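Local atomic coordinates of Glyoxalase/bleomycin resistance protein/dioxygenase (Catenulispora acidiphila, PDB entry 4N04), a protein that belongs to the vicinal oxygen chelate (glyoxalase/bleomycin resistance/dioxygenase) superfamily and may act as a dioxygenase, though its substrate is not established. Residues 72-86 against 93-105. The protein carries 1 engineered substitution. Numbering follows the deposited sequence.
Sequences LDAVLSGASERGVEA and ANGVRKVTYLDPD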
ATOM      1  N   LEU A  72       2.171   8.511  10.808  1.00 61.84           N
ATOM      2  CA  LEU A  72       2.103   8.876   9.401  1.00 58.10           C
ATOM      3  C   LEU A  72       3.440   9.411   8.888  1.00 62.94           C
ATOM      4  O   LEU A  72       3.825   9.160   7.748  1.00 64.91           O
ATOM      5  CB  LEU A  72       1.009   9.906   9.175  1.00 55.47           C
ATOM      6  CG  LEU A  72       0.661  10.160   7.710  1.00 61.48           C
ATOM      7  CD1 LEU A  72       0.283   8.863   7.013  1.00 55.70           C
ATOM      8  CD2 LEU A  72      -0.477  11.151   7.616  1.00 61.79           C
ATOM      9  N   ASP A  73       4.153  10.136   9.742  1.00 65.26           N
ATOM     10  CA  ASP A  73       5.408  10.754   9.343  1.00 69.18           C
ATOM     11  C   ASP A  73       6.443   9.700   9.003  1.00 69.81           C
ATOM     12  O   ASP A  73       7.269   9.893   8.106  1.00 70.05           O
ATOM     13  CB  ASP A  73       5.934  11.666  10.454  1.00 77.88           C
ATOM     14  CG  ASP A  73       4.992  12.814  10.757  1.00 85.86           C
ATOM     15  OD1 ASP A  73       5.449  13.852  11.282  1.00 91.16           O
ATOM     16  OD2 ASP A  73       3.785  12.673  10.468  1.00 88.65           O
ATOM     17  N   ALA A  74       6.395   8.585   9.727  1.00 69.98           N
ATOM     18  CA  ALA A  74       7.329   7.489   9.510  1.00 67.31           C
ATOM     19  C   ALA A  74       7.037   6.853   8.165  1.00 64.35           C
ATOM     20  O   ALA A  74       7.947   6.630   7.362  1.00 62.57           O
ATOM     21  CB  ALA A  74       7.215   6.459  10.621  1.00 66.19           C
ATOM     22  N   VAL A  75       5.757   6.570   7.931  1.00 62.61           N
ATOM     23  CA  VAL A  75       5.297   6.044   6.653  1.00 57.58           C
ATOM     24  C   VAL A  75       5.838   6.933   5.554  1.00 53.82           C
ATOM     25  O   VAL A  75       6.466   6.459   4.616  1.00 53.27           O
ATOM     26  CB  VAL A  75       3.749   6.017   6.570  1.00 55.10           C
ATOM     27  CG1 VAL A  75       3.291   5.603   5.177  1.00 47.49           C
ATOM     28  CG2 VAL A  75       3.174   5.084   7.624  1.00 55.71           C
ATOM     29  N   LEU A  76       5.620   8.236   5.702  1.00 54.66           N
ATOM     30  CA  LEU A  76       6.065   9.203   4.708  1.00 56.90           C
ATOM     31  C   LEU A  76       7.579   9.166   4.454  1.00 61.43           C
ATOM     32  O   LEU A  76       8.010   8.883   3.332  1.00 64.57           O
ATOM     33  CB  LEU A  76       5.607  10.607   5.096  1.00 59.74           C
ATOM     34  CG  LEU A  76       4.176  10.974   4.707  1.00 61.79           C
ATOM     35  CD1 LEU A  76       3.756  12.284   5.353  1.00 65.54           C
ATOM     36  CD2 LEU A  76       4.056  11.087   3.202  1.00 62.37           C
ATOM     37  N   SER A  77       8.378   9.429   5.487  1.00 60.90           N
ATOM     38  CA  SER A  77       9.827   9.552   5.314  1.00 64.19           C
ATOM     39  C   SER A  77      10.491   8.244   4.888  1.00 64.25           C
ATOM     40  O   SER A  77      11.343   8.241   3.993  1.00 65.32           O
ATOM     41  CB  SER A  77      10.497  10.108   6.578  1.00 69.22           C
ATOM     42  OG  SER A  77      10.434   9.194   7.659  1.00 70.38           O
ATOM     43  N   GLY A  78      10.102   7.141   5.526  1.00 61.26           N
ATOM     44  CA  GLY A  78      10.607   5.826   5.165  1.00 61.17           C
ATOM     45  C   GLY A  78      10.377   5.487   3.704  1.00 65.69           C
ATOM     46  O   GLY A  78      11.261   4.961   3.031  1.00 71.46           O
ATOM     47  N   ALA A  79       9.184   5.794   3.204  1.00 59.94           N
ATOM     48  CA  ALA A  79       8.866   5.561   1.798  1.00 60.28           C
ATOM     49  C   ALA A  79       9.681   6.490   0.899  1.00 63.22           C
ATOM     50  O   ALA A  79      10.041   6.121  -0.221  1.00 64.69           O
ATOM     51  CB  ALA A  79       7.360   5.734   1.542  1.00 54.37           C
ATOM     52  N   SER A  80       9.961   7.693   1.397  1.00 62.15           N
ATOM     53  CA  SER A  80      10.764   8.672   0.666  1.00 63.85           C
ATOM     54  C   SER A  80      12.198   8.200   0.473  1.00 65.98           C
ATOM     55  O   SER A  80      12.760   8.322  -0.614  1.00 73.96           O
ATOM     56  CB  SER A  80      10.783  10.006   1.407  1.00 65.61           C
ATOM     57  OG  SER A  80       9.509  10.612   1.398  1.00 64.33           O
ATOM     58  N   GLU A  81      12.789   7.666   1.534  1.00 66.66           N
ATOM     59  CA  GLU A  81      14.180   7.241   1.478  1.00 85.91           C
ATOM     60  C   GLU A  81      14.331   6.041   0.549  1.00 82.51           C
ATOM     61  O   GLU A  81      15.398   5.828  -0.034  1.00 85.49           O
ATOM     62  CB  GLU A  81      14.718   6.918   2.880  1.00 90.67           C
ATOM     63  CG  GLU A  81      14.340   5.534   3.398  1.00 96.44           C
ATOM     64  CD  GLU A  81      14.852   5.257   4.801  1.00105.16           C
ATOM     65  OE1 GLU A  81      15.032   6.227   5.571  1.00107.52           O
ATOM     66  OE2 GLU A  81      15.072   4.065   5.131  1.00108.49           O
ATOM     67  N   ARG A  82      13.257   5.267   0.404  1.00 62.16           N
ATOM     68  CA  ARG A  82      13.281   4.079  -0.441  1.00 58.23           C
ATOM     69  C   ARG A  82      12.719   4.408  -1.813  1.00 54.67           C
ATOM     70  O   ARG A  82      12.407   3.520  -2.603  1.00 54.91           O
ATOM     71  CB  ARG A  82      12.529   2.921   0.211  1.00 56.54           C
ATOM     72  CG  ARG A  82      13.023   2.612   1.607  1.00 57.16           C
ATOM     73  CD  ARG A  82      12.353   1.394   2.191  1.00 57.84           C
ATOM     74  NE  ARG A  82      10.950   1.644   2.500  1.00 65.39           N
ATOM     75  CZ  ARG A  82      10.506   2.102   3.667  1.00 61.34           C
ATOM     76  NH1 ARG A  82      11.359   2.367   4.647  1.00 58.37           N
ATOM     77  NH2 ARG A  82       9.206   2.291   3.854  1.00 58.80           N
ATOM     78  N   GLY A  83      12.574   5.704  -2.071  1.00 54.51           N
ATOM     79  CA  GLY A  83      12.335   6.196  -3.412  1.00 55.48           C
ATOM     80  C   GLY A  83      10.906   6.350  -3.900  1.00 57.87           C
ATOM     81  O   GLY A  83      10.710   6.559  -5.095  1.00 57.01           O
ATOM     82  N   VAL A  84       9.914   6.253  -3.014  1.00 59.97           N
ATOM     83  CA  VAL A  84       8.525   6.481  -3.432  1.00 60.34           C
ATOM     84  C   VAL A  84       7.866   7.682  -2.742  1.00 59.45           C
ATOM     85  O   VAL A  84       7.871   7.802  -1.513  1.00 57.36           O
ATOM     86  CB  VAL A  84       7.629   5.197  -3.343  1.00 70.61           C
ATOM     87  CG1 VAL A  84       8.319   4.017  -4.006  1.00 69.15           C
ATOM     88  CG2 VAL A  84       7.258   4.854  -1.911  1.00 71.78           C
ATOM     89  N   GLU A  85       7.313   8.583  -3.550  1.00 60.53           N
ATOM     90  CA  GLU A  85       6.678   9.794  -3.026  1.00 59.22           C
ATOM     91  C   GLU A  85       5.163   9.722  -3.153  1.00 54.94           C
ATOM     92  O   GLU A  85       4.635   8.996  -3.991  1.00 56.50           O
ATOM     93  CB  GLU A  85       7.203  11.036  -3.750  1.00 57.80           C
ATOM     94  CG  GLU A  85       8.701  11.243  -3.612  1.00 62.64           C
ATOM     95  CD  GLU A  85       9.118  11.559  -2.184  1.00 68.04           C
ATOM     96  OE1 GLU A  85       8.474  12.435  -1.560  1.00 71.86           O
ATOM     97  OE2 GLU A  85      10.079  10.928  -1.684  1.00 67.38           O
ATOM     98  N   ALA A  86       4.465  10.473  -2.311  1.00 47.04           N
ATOM     99  CA  ALA A  86       3.014  10.516  -2.370  1.00 46.78           C
ATOM    100  C   ALA A  86       2.533  11.260  -3.612  1.00 47.83           C
ATOM    101  O   ALA A  86       3.202  12.164  -4.100  1.00 48.19           O
ATOM    102  CB  ALA A  86       2.447  11.161  -1.111  1.00 48.24           C
ATOM    103  N   ALA A  93      -8.713  20.504   8.625  1.00 69.77           N
ATOM    104  CA  ALA A  93      -8.684  21.592   9.612  1.00 75.29           C
ATOM    105  C   ALA A  93      -7.947  21.233  10.903  1.00 77.26           C
ATOM    106  O   ALA A  93      -7.066  21.967  11.360  1.00 77.11           O
ATOM    107  CB  ALA A  93     -10.109  22.043   9.923  1.00 77.22           C
ATOM    108  N   ASN A  94      -8.318  20.088  11.469  1.00 77.30           N
ATOM    109  CA  ASN A  94      -7.744  19.565  12.705  1.00 76.00           C
ATOM    110  C   ASN A  94      -6.272  19.172  12.603  1.00 75.08           C
ATOM    111  O   ASN A  94      -5.637  18.872  13.610  1.00 77.04           O
ATOM    112  CB  ASN A  94      -8.552  18.347  13.116  1.00 71.44           C
ATOM    113  CG  ASN A  94      -9.145  17.644  11.925  1.00 67.41           C
ATOM    114  OD1 ASN A  94      -8.474  16.839  11.266  1.00 66.66           O
ATOM    115  ND2 ASN A  94     -10.401  17.966  11.610  1.00 64.62           N
ATOM    116  N   GLY A  95      -5.737  19.159  11.388  1.00 71.30           N
ATOM    117  CA  GLY A  95      -4.352  18.797  11.178  1.00 70.06           C
ATOM    118  C   GLY A  95      -4.200  17.337  10.800  1.00 72.66           C
ATOM    119  O   GLY A  95      -3.095  16.879  10.512  1.00 76.76           O
ATOM    120  N   VAL A  96      -5.305  16.598  10.803  1.00 70.27           N
ATOM    121  CA  VAL A  96      -5.271  15.213  10.356  1.00 68.61           C
ATOM    122  C   VAL A  96      -4.972  15.122   8.868  1.00 58.27           C
ATOM    123  O   VAL A  96      -5.674  15.706   8.047  1.00 56.67           O
ATOM    124  CB  VAL A  96      -6.585  14.483  10.637  1.00 74.75           C
ATOM    125  CG1 VAL A  96      -6.753  13.301   9.681  1.00 74.86           C
ATOM    126  CG2 VAL A  96      -6.624  14.026  12.082  1.00 76.69           C
ATOM    127  N   ARG A  97      -3.924  14.385   8.532  1.00 56.31           N
ATOM    128  CA  ARG A  97      -3.556  14.197   7.141  1.00 56.62           C
ATOM    129  C   ARG A  97      -4.078  12.896   6.550  1.00 52.72           C
ATOM    130  O   ARG A  97      -4.228  11.891   7.241  1.00 55.73           O
ATOM    131  CB  ARG A  97      -2.040  14.234   6.970  1.00 57.80           C
ATOM    132  CG  ARG A  97      -1.405  15.570   7.253  1.00 65.06           C
ATOM    133  CD  ARG A  97       0.088  15.389   7.393  1.00 66.05           C
ATOM    134  NE  ARG A  97       0.412  14.722   8.646  1.00 66.12           N
ATOM    135  CZ  ARG A  97       1.599  14.195   8.928  1.00 67.63           C
ATOM    136  NH1 ARG A  97       2.575  14.245   8.034  1.00 69.21           N
ATOM    137  NH2 ARG A  97       1.805  13.608  10.100  1.00 66.26           N
ATOM    138  N   LYS A  98      -4.359  12.945   5.256  1.00 45.95           N
ATOM    139  CA  LYS A  98      -4.466  11.755   4.443  1.00 43.47           C
ATOM    140  C   LYS A  98      -3.441  11.930   3.333  1.00 41.11           C
ATOM    141  O   LYS A  98      -3.429  12.961   2.661  1.00 38.55           O
ATOM    142  CB  LYS A  98      -5.872  11.627   3.858  1.00 39.20           C
ATOM    143  CG  LYS A  98      -6.063  10.437   2.922  1.00 40.43           C
ATOM    144  CD  LYS A  98      -7.454  10.468   2.322  1.00 47.79           C
ATOM    145  CE  LYS A  98      -7.515   9.787   0.964  1.00 56.99           C
ATOM    146  NZ  LYS A  98      -8.778  10.141   0.251  1.00 63.73           N
ATOM    147  N   VAL A  99      -2.554  10.957   3.146  1.00 40.32           N
ATOM    148  CA  VAL A  99      -1.674  11.028   1.985  1.00 39.54           C
ATOM    149  C   VAL A  99      -1.871   9.849   1.046  1.00 39.45           C
ATOM    150  O   VAL A  99      -1.991   8.697   1.470  1.00 45.59           O
ATOM    151  CB  VAL A  99      -0.175  11.292   2.340  1.00 40.41           C
ATOM    152  CG1 VAL A  99       0.006  11.615   3.843  1.00 42.73           C
ATOM    153  CG2 VAL A  99       0.705  10.163   1.887  1.00 35.93           C
ATOM    154  N   THR A 100      -1.921  10.151  -0.242  1.00 35.80           N
ATOM    155  CA  THR A 100      -2.273   9.143  -1.216  1.00 35.79           C
ATOM    156  C   THR A 100      -1.114   8.762  -2.116  1.00 35.80           C
ATOM    157  O   THR A 100      -0.461   9.616  -2.704  1.00 38.81           O
ATOM    158  CB  THR A 100      -3.435   9.615  -2.090  1.00 34.92           C
ATOM    159  OG1 THR A 100      -4.537   9.972  -1.251  1.00 35.31           O
ATOM    160  CG2 THR A 100      -3.864   8.507  -3.045  1.00 29.86           C
ATOM    161  N   TYR A 101      -0.881   7.464  -2.237  1.00 35.58           N
ATOM    162  CA  TYR A 101       0.113   6.962  -3.168  1.00 35.25           C
ATOM    163  C   TYR A 101      -0.569   6.350  -4.372  1.00 34.27           C
ATOM    164  O   TYR A 101      -1.647   5.759  -4.255  1.00 36.16           O
ATOM    165  CB  TYR A 101       0.988   5.913  -2.488  1.00 33.65           C
ATOM    166  CG  TYR A 101       1.878   6.492  -1.427  1.00 35.77           C
ATOM    167  CD1 TYR A 101       3.153   6.962  -1.742  1.00 36.32           C
ATOM    168  CD2 TYR A 101       1.445   6.598  -0.111  1.00 37.71           C
ATOM    169  CE1 TYR A 101       3.980   7.510  -0.764  1.00 35.64           C
ATOM    170  CE2 TYR A 101       2.268   7.148   0.873  1.00 40.47           C
ATOM    171  CZ  TYR A 101       3.531   7.598   0.537  1.00 41.27           C
ATOM    172  OH  TYR A 101       4.349   8.134   1.504  1.00 50.31           O
ATOM    173  N   LEU A 102       0.057   6.488  -5.532  1.00 30.45           N
ATOM    174  CA  LEU A 102      -0.397   5.784  -6.715  1.00 29.81           C
ATOM    175  C   LEU A 102       0.616   4.707  -7.079  1.00 33.04           C
ATOM    176  O   LEU A 102       1.784   5.017  -7.300  1.00 36.61           O
ATOM    177  CB  LEU A 102      -0.575   6.758  -7.874  1.00 28.70           C
ATOM    178  CG  LEU A 102      -1.659   7.806  -7.655  1.00 34.35           C
ATOM    179  CD1 LEU A 102      -1.684   8.803  -8.789  1.00 34.66           C
ATOM    180  CD2 LEU A 102      -3.022   7.154  -7.465  1.00 30.15           C
ATOM    181  N   ASP A 103       0.172   3.447  -7.132  1.00 34.24           N
ATOM    182  CA  ASP A 103       1.044   2.331  -7.535  1.00 35.82           C
ATOM    183  C   ASP A 103       1.335   2.410  -9.039  1.00 34.97           C
ATOM    184  O   ASP A 103       0.720   3.228  -9.731  1.00 36.28           O
ATOM    185  CB  ASP A 103       0.493   0.958  -7.052  1.00 26.75           C
ATOM    186  CG  ASP A 103      -0.627   0.377  -7.936  1.00 31.44           C
ATOM    187  OD1 ASP A 103      -0.989   0.928  -8.996  1.00 32.38           O
ATOM    188  OD2 ASP A 103      -1.144  -0.695  -7.554  1.00 26.64           O
ATOM    189  N   PRO A 104       2.276   1.595  -9.548  1.00 38.95           N
ATOM    190  CA  PRO A 104       2.611   1.672 -10.981  1.00 38.53           C
ATOM    191  C   PRO A 104       1.424   1.585 -11.954  1.00 34.61           C
ATOM    192  O   PRO A 104       1.500   2.134 -13.048  1.00 38.29           O
ATOM    193  CB  PRO A 104       3.564   0.490 -11.167  1.00 38.63           C
ATOM    194  CG  PRO A 104       4.280   0.414  -9.862  1.00 37.19           C
ATOM    195  CD  PRO A 104       3.233   0.738  -8.821  1.00 40.83           C
ATOM    196  N   ASP A 105       0.335   0.950 -11.553  1.00 33.32           N
ATOM    197  CA  ASP A 105      -0.852   0.878 -12.409  1.00 36.54           C
ATOM    198  C   ASP A 105      -1.886   1.973 -12.175  1.00 36.59           C
ATOM    199  O   ASP A 105      -2.822   2.122 -12.965  1.00 39.60           O
ATOM    200  CB  ASP A 105      -1.525  -0.481 -12.266  1.00 38.92           C
ATOM    201  CG  ASP A 105      -0.680  -1.595 -12.838  1.00 45.05           C
ATOM    202  OD1 ASP A 105      -0.567  -1.675 -14.077  1.00 48.23           O
ATOM    203  OD2 ASP A 105      -0.122  -2.384 -12.051  1.00 48.38           O
TER
HETATM  204  O   HOH W   1       2.238   7.803  -5.478  1.00 53.38           O
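Leu72, in the first turn of helix 72-81, lays CD2 over one face of the Arg97 guanidinium and against Arg97 CB, 3.5 Å away. This begins the packing of the helix on a four-stranded mixed sheet, in the βαβββ topology of strand 64-69, helix 72-81 and strands 88-91, 97-102 and 108-113, as in the vicinal oxygen chelate superfamily; the helix runs at 28° to strand 97-102. Leu72 CD2 also meets Val99 CG1 at 3.8 Å. Asp73 OD2 comes to the guanidinium edge at Arg97 NH2 as a salt bridge, but the two atoms are modelled too close together, so its detailed geometry is doubtful. Glu113 of strand 108-113 gives Arg97 a second acidic partner.

One turn on, Leu76 divides its methyls: CD1 lies 3.5 Å from Arg97 NH1, while CD2 meets Val99 CG2 tip to tip and approaches Tyr101 OH to 3.4 Å. With CG anti to its carbonyl carbon (chi1 -69°), Tyr101 directs its ring toward the helix, where the hydroxyl also nears Ala79 CB. The helix ends in a Schellman motif with Gly83 at C-prime, and the chain then passes along the ring. Val84 O sits at the ring edge, and Val84 CG2 approaches Tyr101 CE1. A water donates to Glu85 O; it also lies near Leu102 N, though modelled too close for that half of the bridge to be certain. Ala86 CB touches Val99 CG2 at 3.6 Å. The same methyl makes a CH-pi contact over the Tyr101 ring, 4.2 Å from the centroid and 19° off the normal.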